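Local coordinates for hypothetical sugar ABC-transporter sugar binding protein (Arthrobacter globiformis, PDB 7BVT) that binds cyclic alpha-maltosyl-1,6-maltose, probably delivering it to a sugar ABC transporter, at residues A[42-47]-A[60-65]; A[84-89]-A[314-319]; A[188-193]-A[383-388]; A[229-234]-A[390-395]. One frame throughout, in Å; residues are numbered along the deposited sequence.

Contact 1. Residues A[42-47]-A[60-65]; sequences DAFDAM and ISASNV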
loop_
_atom_site.group_PDB
_atom_site.type_symbol
_atom_site.label_atom_id
_atom_site.label_comp_id
_atom_site.label_asym_id
_atom_site.label_seq_id
_atom_site.Cartn_x
_atom_site.Cartn_y
_atom_site.Cartn_z
ATOM N N ASP A 42 6.676 9.908 -16.987
ATOM C CA ASP A 42 6.210 10.897 -18.001
ATOM C C ASP A 42 5.174 11.838 -17.386
ATOM O O ASP A 42 5.218 13.071 -17.637
ATOM C CB ASP A 42 5.559 10.231 -19.221
ATOM C CG ASP A 42 6.513 9.406 -20.052
ATOM O OD1 ASP A 42 7.739 9.570 -19.895
ATOM O OD2 ASP A 42 5.992 8.563 -20.811
ATOM N N ALA A 43 4.228 11.305 -16.631
ATOM C CA ALA A 43 3.180 12.132 -15.989
ATOM C C ALA A 43 3.850 13.126 -15.027
ATOM O O ALA A 43 3.398 14.290 -14.944
ATOM C CB ALA A 43 2.197 11.253 -15.243
ATOM N N PHE A 44 4.785 12.641 -14.232
ATOM C CA PHE A 44 5.428 13.487 -13.213
ATOM C C PHE A 44 6.242 14.581 -13.889
ATOM O O PHE A 44 6.157 15.720 -13.483
ATOM C CB PHE A 44 6.318 12.681 -12.282
ATOM C CG PHE A 44 6.831 13.495 -11.135
ATOM C CD1 PHE A 44 5.904 14.080 -10.255
ATOM C CD2 PHE A 44 8.169 13.799 -10.998
ATOM C CE1 PHE A 44 6.345 14.835 -9.193
ATOM C CE2 PHE A 44 8.618 14.535 -9.921
ATOM C CZ PHE A 44 7.700 15.067 -9.011
ATOM N N ASP A 45 7.028 14.217 -14.907
ATOM C CA ASP A 45 7.804 15.226 -15.665
ATOM C C ASP A 45 6.865 16.265 -16.263
ATOM O O ASP A 45 7.261 17.427 -16.235
ATOM C CB ASP A 45 8.616 14.557 -16.769
ATOM C CG ASP A 45 9.767 13.708 -16.279
ATOM O OD1 ASP A 45 10.254 13.891 -15.140
ATOM O OD2 ASP A 45 10.208 12.871 -17.068
ATOM N N ALA A 46 5.685 15.904 -16.764
ATOM C CA ALA A 46 4.744 16.876 -17.371
ATOM C C ALA A 46 4.248 17.841 -16.283
ATOM O O ALA A 46 4.146 19.044 -16.526
ATOM C CB ALA A 46 3.572 16.183 -18.018
ATOM N N MET A 47 4.006 17.314 -15.081
ATOM C CA MET A 47 3.537 18.160 -13.948
ATOM C C MET A 47 4.649 19.093 -13.493
ATOM O O MET A 47 4.342 20.245 -13.123
ATOM C CB MET A 47 3.077 17.249 -12.821
ATOM C CG MET A 47 2.104 16.292 -13.444
ATOM S SD MET A 47 0.855 15.862 -12.358
ATOM C CE MET A 47 0.133 17.493 -12.343
ATOM N N ILE A 60 11.992 23.305 -10.300
ATOM C CA ILE A 60 12.099 21.888 -9.883
ATOM C C ILE A 60 12.948 21.168 -10.930
ATOM O O ILE A 60 12.625 21.272 -12.140
ATOM C CB ILE A 60 10.718 21.218 -9.762
ATOM C CG1 ILE A 60 9.872 21.837 -8.633
ATOM C CG2 ILE A 60 10.905 19.699 -9.610
ATOM C CD1 ILE A 60 10.369 21.547 -7.233
ATOM N N SER A 61 13.963 20.476 -10.458
ATOM C CA SER A 61 14.798 19.553 -11.249
ATOM C C SER A 61 14.576 18.162 -10.692
ATOM O O SER A 61 15.100 17.882 -9.638
ATOM C CB SER A 61 16.257 19.905 -11.222
ATOM O OG SER A 61 16.433 21.151 -11.850
ATOM N N ALA A 62 13.884 17.348 -11.459
ATOM C CA ALA A 62 13.514 15.983 -11.056
ATOM C C ALA A 62 14.505 15.026 -11.688
ATOM O O ALA A 62 14.809 15.256 -12.887
ATOM C CB ALA A 62 12.116 15.726 -11.491
ATOM N N SER A 63 14.926 14.011 -10.947
ATOM C CA SER A 63 15.757 12.871 -11.438
ATOM C C SER A 63 15.171 11.539 -10.977
ATOM O O SER A 63 14.764 11.402 -9.794
ATOM C CB SER A 63 17.161 13.012 -11.012
ATOM O OG SER A 63 17.677 14.268 -11.439
ATOM N N ASN A 64 15.207 10.555 -11.854
ATOM C CA ASN A 64 14.925 9.151 -11.495
ATOM C C ASN A 64 16.146 8.554 -10.815
ATOM O O ASN A 64 17.281 8.769 -11.278
ATOM C CB ASN A 64 14.537 8.312 -12.710
ATOM C CG ASN A 64 14.516 6.839 -12.374
ATOM O OD1 ASN A 64 15.567 6.160 -12.334
ATOM N ND2 ASN A 64 13.334 6.368 -11.994
ATOM N N VAL A 65 15.929 7.855 -9.720
ATOM C CA VAL A 65 16.893 6.971 -9.048
ATOM C C VAL A 65 16.207 5.616 -8.970
ATOM O O VAL A 65 15.075 5.538 -8.482
ATOM C CB VAL A 65 17.265 7.488 -7.647
ATOM C CG1 VAL A 65 18.195 6.545 -6.933
ATOM C CG2 VAL A 65 17.804 8.899 -7.659
#
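Apolar contact between segment 42-47, on helix 38-53, and segment 60-65, on strand 58-64, comes down to Phe44 and Ala62. CE2 of Phe44 lies 4.0 Å from the CB methyl of Ala62, and the methyl approaches the ring obliquely. The CG atom of Phe44 is anti to the backbone N (chi1 -172°), which carries the ring out from the helix over the sheet, where its CE2 atom meets the strand. Phe44 and Ala62 each point toward the other's segment, and the small methyl lies against the large ring.

The polar contribution is slight. OD1 of Asp45 comes within 4.5 Å of the Ala62 CB, a van der Waals approach. It places a carboxylate at the margin of the apolar patch, on the partly exposed side, while Phe44 is buried.

Backbone bonds supply the frame. Within the helix, Ala46 N donates to Asp42 O at 3.0 Å, and across the sheet Ser61 and Ser63 pair with strand 28-34. Around the ring, His34 packs edge-to-face with Phe44, and Trp36 and Phe319 also meet it, so Ala62 is one small member of a surround that also holds Val32 and several aromatic rings.

Strand 28-34, helix 38-53 and strand 58-64 form a beta-alpha-beta unit with parallel strands, and this contact is one of the places where its helix touches its second strand. The chemistry is that of dispersion between a ring and a methyl, without direction of its own; helix position probably rests largely on shape, on the other residues packed round the ring and on the chain connections.

Contact 2. Residues A[84-89]-A[314-319]; sequences PDIAIG and DFLSWF
Ile86 CD1 makes the closest approach of segment 84-89 to segment 314-319, and it meets two side chains at once. It sits 4.0 Å from CD2 of Phe315, at the edge of that ring and near its plane, and 4.1 Å from CG of Leu316, with the CD2 methyl of Leu316 equally near. The isoleucine and phenylalanine side chains cross at about a right angle, whereas Ile86 and Leu316 run past each other in opposite directions.

One shell out, torsions set this geometry. In Ile86 the CG1 branch stands beside the backbone N (chi1 -59°) and continues extended (chi2 168°), which carries CD1 to where it touches both Phe315 and Leu316. On the helix, a bond from Phe319 N to Phe315 O of 2.8 Å holds the turn from which Phe315 projects.

Farther out, Tyr51 packs edge-to-face on Phe315, and Ile86 also touches Val32. Strand 86-90 lies inside the sheet, parallel to strand 28-34 on one flank and antiparallel to strand 292-301 on the other. Helix 306-319 packs on that sheet beside helix 38-53, with Leu316 touching Ala299 and Val301 of the antiparallel neighbour.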
loop_
_atom_site.group_PDB
_atom_site.type_symbol
_atom_site.label_atom_id
_atom_site.label_comp_id
_atom_site.label_asym_id
_atom_site.label_seq_id
_atom_site.Cartn_x
_atom_site.Cartn_y
_atom_site.Cartn_z
ATOM N N PRO A 84 19.157 15.463 -1.788
ATOM C CA PRO A 84 18.242 16.202 -2.636
ATOM C C PRO A 84 17.390 17.075 -1.702
ATOM O O PRO A 84 17.446 16.916 -0.525
ATOM C CB PRO A 84 17.384 15.145 -3.315
ATOM C CG PRO A 84 17.346 14.083 -2.289
ATOM C CD PRO A 84 18.709 14.056 -1.628
ATOM N N ASP A 85 16.662 17.978 -2.278
ATOM C CA ASP A 85 15.751 18.828 -1.474
ATOM C C ASP A 85 14.486 18.024 -1.159
ATOM O O ASP A 85 14.017 18.095 -0.044
ATOM C CB ASP A 85 15.396 20.099 -2.211
ATOM C CG ASP A 85 16.662 20.896 -2.444
ATOM O OD1 ASP A 85 17.400 21.113 -1.427
ATOM O OD2 ASP A 85 16.893 21.240 -3.628
ATOM N N ILE A 86 13.966 17.302 -2.136
ATOM C CA ILE A 86 12.788 16.406 -1.997
ATOM C C ILE A 86 13.211 14.978 -2.356
ATOM O O ILE A 86 13.736 14.725 -3.475
ATOM C CB ILE A 86 11.576 16.887 -2.823
ATOM C CG1 ILE A 86 11.111 18.298 -2.440
ATOM C CG2 ILE A 86 10.436 15.910 -2.772
ATOM C CD1 ILE A 86 10.117 18.906 -3.414
ATOM N N ALA A 87 12.870 14.019 -1.516
ATOM C CA ALA A 87 12.878 12.590 -1.898
ATOM C C ALA A 87 11.445 12.062 -1.971
ATOM O O ALA A 87 10.647 12.358 -1.078
ATOM C CB ALA A 87 13.646 11.782 -0.881
ATOM N N ILE A 88 11.124 11.296 -2.982
ATOM C CA ILE A 88 9.810 10.627 -3.074
ATOM C C ILE A 88 10.079 9.127 -2.987
ATOM O O ILE A 88 10.679 8.557 -3.912
ATOM C CB ILE A 88 9.037 11.058 -4.330
ATOM C CG1 ILE A 88 8.861 12.581 -4.378
ATOM C CG2 ILE A 88 7.703 10.331 -4.465
ATOM C CD1 ILE A 88 8.116 13.089 -5.557
ATOM N N GLY A 89 9.631 8.506 -1.896
ATOM C CA GLY A 89 9.958 7.118 -1.564
ATOM C C GLY A 89 8.741 6.286 -1.284
ATOM O O GLY A 89 7.645 6.817 -1.187
ATOM N N ASP A 314 6.417 24.519 -1.527
ATOM C CA ASP A 314 5.546 25.250 -2.472
ATOM C C ASP A 314 5.193 24.306 -3.632
ATOM O O ASP A 314 4.023 24.262 -4.031
ATOM C CB ASP A 314 6.169 26.539 -3.015
ATOM C CG ASP A 314 5.214 27.330 -3.874
ATOM O OD1 ASP A 314 4.307 27.972 -3.281
ATOM O OD2 ASP A 314 5.335 27.277 -5.143
ATOM N N PHE A 315 6.174 23.587 -4.140
ATOM C CA PHE A 315 5.926 22.593 -5.207
ATOM C C PHE A 315 4.992 21.476 -4.694
ATOM O O PHE A 315 3.985 21.162 -5.364
ATOM C CB PHE A 315 7.220 22.011 -5.742
ATOM C CG PHE A 315 6.981 20.849 -6.656
ATOM C CD1 PHE A 315 6.301 21.018 -7.854
ATOM C CD2 PHE A 315 7.355 19.584 -6.261
ATOM C CE1 PHE A 315 6.024 19.932 -8.650
ATOM C CE2 PHE A 315 7.083 18.498 -7.069
ATOM C CZ PHE A 315 6.440 18.678 -8.279
ATOM N N LEU A 316 5.265 20.963 -3.500
ATOM C CA LEU A 316 4.423 19.862 -2.955
ATOM C C LEU A 316 3.006 20.401 -2.726
ATOM O O LEU A 316 2.040 19.691 -2.999
ATOM C CB LEU A 316 5.063 19.319 -1.672
ATOM C CG LEU A 316 6.369 18.557 -1.802
ATOM C CD1 LEU A 316 6.821 18.008 -0.464
ATOM C CD2 LEU A 316 6.302 17.449 -2.820
ATOM N N SER A 317 2.862 21.646 -2.251
ATOM C CA SER A 317 1.514 22.246 -2.027
ATOM C C SER A 317 0.767 22.281 -3.366
ATOM O O SER A 317 -0.392 21.916 -3.431
ATOM C CB SER A 317 1.617 23.638 -1.421
ATOM O OG SER A 317 2.261 23.597 -0.137
ATOM N N TRP A 318 1.455 22.698 -4.426
ATOM C CA TRP A 318 0.796 22.777 -5.758
ATOM C C TRP A 318 0.407 21.373 -6.227
ATOM O O TRP A 318 -0.716 21.175 -6.729
ATOM C CB TRP A 318 1.730 23.518 -6.729
ATOM C CG TRP A 318 1.185 23.534 -8.115
ATOM C CD1 TRP A 318 0.359 24.476 -8.662
ATOM C CD2 TRP A 318 1.470 22.575 -9.156
ATOM N NE1 TRP A 318 0.040 24.124 -9.956
ATOM C CE2 TRP A 318 0.751 23.008 -10.294
ATOM C CE3 TRP A 318 2.247 21.405 -9.262
ATOM C CZ2 TRP A 318 0.706 22.268 -11.465
ATOM C CZ3 TRP A 318 2.264 20.716 -10.454
ATOM C CH2 TRP A 318 1.548 21.175 -11.556
ATOM N N PHE A 319 1.331 20.444 -6.072
ATOM C CA PHE A 319 1.120 19.034 -6.446
ATOM C C PHE A 319 -0.102 18.463 -5.718
ATOM O O PHE A 319 -0.788 17.610 -6.281
ATOM C CB PHE A 319 2.375 18.211 -6.167
ATOM C CG PHE A 319 2.409 16.961 -7.000
ATOM C CD1 PHE A 319 2.717 17.012 -8.355
ATOM C CD2 PHE A 319 2.167 15.728 -6.424
ATOM C CE1 PHE A 319 2.797 15.853 -9.101
ATOM C CE2 PHE A 319 2.263 14.576 -7.188
ATOM C CZ PHE A 319 2.562 14.645 -8.528
#

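Contact 3. Residues A[188-193]-A[383-388]; sequences TQAGDS and AFAQEI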
loop_
_atom_site.group_PDB
_atom_site.type_symbol
_atom_site.label_atom_id
_atom_site.label_comp_id
_atom_site.label_asym_id
_atom_site.label_seq_id
_atom_site.Cartn_x
_atom_site.Cartn_y
_atom_site.Cartn_z
ATOM N N THR A 188 1.783 -16.825 0.533
ATOM C CA THR A 188 2.144 -17.656 1.695
ATOM C C THR A 188 3.657 -17.791 1.874
ATOM O O THR A 188 3.996 -18.352 2.899
ATOM C CB THR A 188 1.547 -19.063 1.582
ATOM O OG1 THR A 188 2.005 -19.687 0.384
ATOM C CG2 THR A 188 0.040 -19.089 1.546
ATOM N N GLN A 189 4.491 -17.301 0.953
ATOM C CA GLN A 189 5.960 -17.389 1.154
ATOM C C GLN A 189 6.591 -16.017 1.447
ATOM O O GLN A 189 6.371 -15.042 0.689
ATOM C CB GLN A 189 6.599 -18.035 -0.062
ATOM C CG GLN A 189 6.121 -19.467 -0.229
ATOM C CD GLN A 189 6.795 -20.096 -1.420
ATOM O OE1 GLN A 189 6.279 -20.046 -2.529
ATOM N NE2 GLN A 189 8.010 -20.573 -1.198
ATOM N N ALA A 190 7.377 -15.976 2.519
ATOM C CA ALA A 190 8.064 -14.747 3.000
ATOM C C ALA A 190 8.946 -14.149 1.890
ATOM O O ALA A 190 8.936 -12.937 1.725
ATOM C CB ALA A 190 8.819 -15.069 4.262
ATOM N N GLY A 191 9.697 -14.946 1.141
ATOM C CA GLY A 191 10.676 -14.355 0.205
ATOM C C GLY A 191 11.717 -13.493 0.929
ATOM O O GLY A 191 11.962 -13.697 2.140
ATOM N N ASP A 192 12.352 -12.586 0.190
ATOM C CA ASP A 192 13.513 -11.788 0.653
ATOM C C ASP A 192 13.100 -10.841 1.782
ATOM O O ASP A 192 13.849 -10.765 2.741
ATOM C CB ASP A 192 14.119 -10.960 -0.483
ATOM C CG ASP A 192 14.879 -11.787 -1.508
ATOM O OD1 ASP A 192 15.368 -12.896 -1.135
ATOM O OD2 ASP A 192 14.957 -11.326 -2.678
ATOM N N SER A 193 11.922 -10.200 1.695
ATOM C CA SER A 193 11.507 -9.118 2.627
ATOM C C SER A 193 10.382 -9.542 3.577
ATOM O O SER A 193 10.188 -8.840 4.571
ATOM C CB SER A 193 11.096 -7.890 1.859
ATOM O OG SER A 193 9.817 -8.056 1.231
ATOM N N ALA A 383 10.677 -10.926 10.259
ATOM C CA ALA A 383 10.634 -11.804 11.457
ATOM C C ALA A 383 9.215 -12.383 11.564
ATOM O O ALA A 383 9.047 -13.595 11.773
ATOM C CB ALA A 383 11.020 -11.116 12.717
ATOM N N PHE A 384 8.228 -11.520 11.343
ATOM C CA PHE A 384 6.804 -11.896 11.418
ATOM C C PHE A 384 6.521 -12.928 10.357
ATOM O O PHE A 384 5.950 -13.979 10.710
ATOM C CB PHE A 384 5.902 -10.676 11.219
ATOM C CG PHE A 384 4.433 -10.963 11.273
ATOM C CD1 PHE A 384 3.768 -11.097 12.483
ATOM C CD2 PHE A 384 3.697 -10.959 10.100
ATOM C CE1 PHE A 384 2.397 -11.309 12.494
ATOM C CE2 PHE A 384 2.345 -11.184 10.126
ATOM C CZ PHE A 384 1.701 -11.408 11.307
ATOM N N ALA A 385 6.830 -12.628 9.098
ATOM C CA ALA A 385 6.463 -13.462 7.946
ATOM C C ALA A 385 7.088 -14.861 8.093
ATOM O O ALA A 385 6.420 -15.855 7.817
ATOM C CB ALA A 385 6.883 -12.790 6.654
ATOM N N GLN A 386 8.341 -14.939 8.561
ATOM C CA GLN A 386 9.015 -16.259 8.659
ATOM C C GLN A 386 8.309 -17.133 9.692
ATOM O O GLN A 386 8.259 -18.353 9.509
ATOM C CB GLN A 386 10.513 -16.081 8.902
ATOM C CG GLN A 386 11.185 -15.594 7.629
ATOM C CD GLN A 386 12.653 -15.319 7.822
ATOM O OE1 GLN A 386 13.097 -14.943 8.914
ATOM N NE2 GLN A 386 13.386 -15.463 6.727
ATOM N N GLU A 387 7.805 -16.564 10.768
ATOM C CA GLU A 387 7.162 -17.374 11.808
ATOM C C GLU A 387 5.781 -17.761 11.313
ATOM O O GLU A 387 5.356 -18.902 11.538
ATOM C CB GLU A 387 7.111 -16.674 13.149
ATOM C CG GLU A 387 8.468 -16.482 13.769
ATOM C CD GLU A 387 9.170 -17.746 14.224
ATOM O OE1 GLU A 387 8.617 -18.845 14.054
ATOM O OE2 GLU A 387 10.282 -17.621 14.832
ATOM N N ILE A 388 5.075 -16.818 10.698
ATOM C CA ILE A 388 3.676 -17.124 10.301
ATOM C C ILE A 388 3.730 -18.202 9.222
ATOM O O ILE A 388 2.826 -19.015 9.190
ATOM C CB ILE A 388 2.964 -15.844 9.816
ATOM C CG1 ILE A 388 2.791 -14.831 10.957
ATOM C CG2 ILE A 388 1.634 -16.162 9.152
ATOM C CD1 ILE A 388 1.868 -15.229 12.067
#
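Gln386 turns its CG beside the backbone N (chi1 -73°), which sets that methylene against the methyl of Ala190; the chain then runs on extended (chi2 177°). The CG of Gln386 lies 4.1 Å from the Ala190 CB; the touching atom is thus a methylene, not the amide. Ala190 itself sits at helix-like backbone angles, while Gly191 follows with a positive phi of 60°, a backbone angle most easily adopted by glycine.

The second contact is methyl against methyl. CB of Ala190 and CB of Ala385 are 3.8 Å apart, the two methyls pointing at one another's segments, and the two CA atoms are only 5.4 Å apart. Two alanines allow loop and helix to come this near. Behind the interface, the ring of Phe384 is faced by Ile388 CG1, 3.6 Å above its centre.

A polar tie lies just beyond: Ala190 N donates to OE1 of Glu389, farther along the same helix 377-392. Ser193 OG bonds to the N of Glu195, where helix 195-207 begins. Tyr187, just before segment 188-193, and Glu195 and Gly196, just after it, belong to the glycan pocket. The contact itself is small and apolar, and its chemistry implies close approach without specificity; the bond from the Ala190 backbone N to the Glu389 carboxylate probably gives the loop a directional anchor on the helix that the methyls alone could not provide.

Contact 4. Residues A[229-234]-A[390-395]; sequences EALQYW and KALAGE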
loop_
_atom_site.group_PDB
_atom_site.type_symbol
_atom_site.label_atom_id
_atom_site.label_comp_id
_atom_site.label_asym_id
_atom_site.label_seq_id
_atom_site.Cartn_x
_atom_site.Cartn_y
_atom_site.Cartn_z
ATOM N N GLU A 229 -8.040 -15.485 14.683
ATOM C CA GLU A 229 -9.175 -15.557 13.711
ATOM C C GLU A 229 -8.602 -15.351 12.294
ATOM O O GLU A 229 -8.921 -16.109 11.362
ATOM C CB GLU A 229 -10.211 -14.478 14.015
ATOM C CG GLU A 229 -11.465 -14.649 13.202
ATOM C CD GLU A 229 -12.519 -13.578 13.402
ATOM O OE1 GLU A 229 -12.450 -12.869 14.412
ATOM O OE2 GLU A 229 -13.430 -13.494 12.497
ATOM N N ALA A 230 -7.737 -14.359 12.119
ATOM C CA ALA A 230 -7.176 -14.054 10.788
ATOM C C ALA A 230 -6.259 -15.192 10.355
ATOM O O ALA A 230 -6.291 -15.600 9.186
ATOM C CB ALA A 230 -6.463 -12.703 10.784
ATOM N N LEU A 231 -5.360 -15.665 11.225
ATOM C CA LEU A 231 -4.442 -16.769 10.814
ATOM C C LEU A 231 -5.217 -18.089 10.610
ATOM O O LEU A 231 -4.860 -18.861 9.700
ATOM C CB LEU A 231 -3.302 -16.911 11.836
ATOM C CG LEU A 231 -2.242 -17.951 11.431
ATOM C CD1 LEU A 231 -1.669 -17.697 10.059
ATOM C CD2 LEU A 231 -1.125 -18.039 12.483
ATOM N N GLN A 232 -6.258 -18.348 11.387
ATOM C CA GLN A 232 -7.081 -19.580 11.220
ATOM C C GLN A 232 -7.778 -19.526 9.866
ATOM O O GLN A 232 -7.920 -20.579 9.208
ATOM C CB GLN A 232 -8.112 -19.682 12.332
ATOM C CG GLN A 232 -8.802 -21.048 12.357
ATOM C CD GLN A 232 -7.816 -22.139 12.714
ATOM O OE1 GLN A 232 -7.217 -22.122 13.818
ATOM N NE2 GLN A 232 -7.617 -23.088 11.807
ATOM N N TYR A 233 -8.123 -18.326 9.411
ATOM C CA TYR A 233 -8.729 -18.153 8.060
ATOM C C TYR A 233 -7.750 -18.624 6.982
ATOM O O TYR A 233 -8.134 -19.397 6.078
ATOM C CB TYR A 233 -9.144 -16.701 7.863
ATOM C CG TYR A 233 -9.664 -16.209 6.537
ATOM C CD1 TYR A 233 -10.686 -16.834 5.857
ATOM C CD2 TYR A 233 -9.258 -14.969 6.090
ATOM C CE1 TYR A 233 -11.227 -16.292 4.708
ATOM C CE2 TYR A 233 -9.798 -14.388 4.950
ATOM C CZ TYR A 233 -10.805 -15.051 4.274
ATOM O OH TYR A 233 -11.379 -14.463 3.185
ATOM N N TRP A 234 -6.529 -18.084 7.009
ATOM C CA TRP A 234 -5.473 -18.536 6.090
ATOM C C TRP A 234 -5.315 -20.058 6.204
ATOM O O TRP A 234 -5.247 -20.722 5.176
ATOM C CB TRP A 234 -4.132 -17.813 6.314
ATOM C CG TRP A 234 -4.132 -16.393 5.813
ATOM C CD1 TRP A 234 -5.089 -15.423 6.024
ATOM C CD2 TRP A 234 -3.089 -15.748 5.095
ATOM N NE1 TRP A 234 -4.724 -14.250 5.418
ATOM C CE2 TRP A 234 -3.518 -14.431 4.814
ATOM C CE3 TRP A 234 -1.871 -16.175 4.578
ATOM C CZ2 TRP A 234 -2.718 -13.531 4.129
ATOM C CZ3 TRP A 234 -1.080 -15.290 3.883
ATOM C CH2 TRP A 234 -1.518 -13.985 3.625
ATOM N N LYS A 390 5.399 -20.746 8.911
ATOM C CA LYS A 390 5.500 -22.117 9.468
ATOM C C LYS A 390 4.085 -22.681 9.646
ATOM O O LYS A 390 3.894 -23.869 9.396
ATOM C CB LYS A 390 6.314 -22.076 10.761
ATOM C CG LYS A 390 7.742 -21.605 10.531
ATOM C CD LYS A 390 8.602 -21.810 11.749
ATOM C CE LYS A 390 9.900 -21.039 11.620
ATOM N NZ LYS A 390 10.554 -20.859 12.934
ATOM N N ALA A 391 3.109 -21.876 10.067
ATOM C CA ALA A 391 1.703 -22.344 10.172
ATOM C C ALA A 391 1.145 -22.573 8.772
ATOM O O ALA A 391 0.468 -23.588 8.573
ATOM C CB ALA A 391 0.865 -21.377 10.925
ATOM N N LEU A 392 1.415 -21.705 7.822
ATOM C CA LEU A 392 0.875 -21.853 6.435
ATOM C C LEU A 392 1.438 -23.146 5.822
ATOM O O LEU A 392 0.728 -23.859 5.035
ATOM C CB LEU A 392 1.237 -20.601 5.620
ATOM C CG LEU A 392 0.895 -19.259 6.267
ATOM C CD1 LEU A 392 1.211 -18.129 5.317
ATOM C CD2 LEU A 392 -0.549 -19.219 6.742
ATOM N N ALA A 393 2.667 -23.516 6.210
ATOM C CA ALA A 393 3.375 -24.669 5.615
ATOM C C ALA A 393 2.940 -25.967 6.306
ATOM O O ALA A 393 3.401 -27.061 5.864
ATOM C CB ALA A 393 4.902 -24.454 5.661
ATOM N N GLY A 394 2.138 -25.898 7.363
ATOM C CA GLY A 394 1.684 -27.053 8.150
ATOM C C GLY A 394 2.679 -27.494 9.215
ATOM O O GLY A 394 2.463 -28.575 9.793
ATOM N N GLU A 395 3.724 -26.706 9.478
ATOM C CA GLU A 395 4.831 -27.083 10.399
ATOM C C GLU A 395 4.599 -26.530 11.800
ATOM O O GLU A 395 5.412 -26.829 12.691
ATOM C CB GLU A 395 6.168 -26.616 9.840
ATOM C CG GLU A 395 6.628 -27.453 8.654
ATOM C CD GLU A 395 7.759 -26.814 7.870
ATOM O OE1 GLU A 395 8.424 -25.920 8.429
ATOM O OE2 GLU A 395 7.939 -27.171 6.686
#
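The indole of Trp234 receives Leu392 at its edge: CD1 of Leu392 lies near the ring plane, 3.7 Å from CE3 of Trp234 and 3.9 Å from its CZ3. Phe201 packs edge-to-face with the same indole, and Trp234 NE1 is bonded to Asn204 OD1, a link that probably helps to fix the rotation of the ring.

Leu392 forks between two partners. While CD1 meets the six-membered ring, CD2 turns back to Leu231 CD1 at 3.8 Å and to Trp234 CB at 3.9 Å. Leu231, its CG anti to the backbone N (chi1 -175°), reaches with its other methyl, CD2, to within 4.2 Å of Ala391 CB. With Leu392 cut back to an alanine, the indole edge and the Leu231 CD1 methyl would probably lose their shared mate and a gap would open between the helices.

A Schellman motif lies at this end of the segment, with Gly394 N bonded to Ala391 O (3.1 Å), Glu395 N to Lys390 O (2.8 Å), and Gly394 at positive phi. Helix 225-239 thus packs against the C-terminal part of helix 377-392 through buried hydrocarbon alone. Such chemistry implies an interface held by shape, while the indole N-H, the polar atom of the cluster, is satisfied from helix 195-207.

The four contacts fall into two touching pairs, far apart in the structure. Contacts 1 and 2 have centres 11 Å apart and merge into one hydrophobic layer beneath two helices on the same sheet: Ile60 CD1 touches Phe315 CG at 3.5 Å. Contacts 3 and 4 share helix 377-392, with centres 12 Å apart, and join where Ile388 CG2 meets Leu231 CD1 at 3.8 Å. Between the pairs, the centres of contacts 1 and 4 are 43 Å apart, consistent with the two-lobed build of solute-binding proteins. The side chains of Ala190 and Trp234 each lie about 10 Å from a bound glucose unit, and that of Phe44 about 14 Å from one.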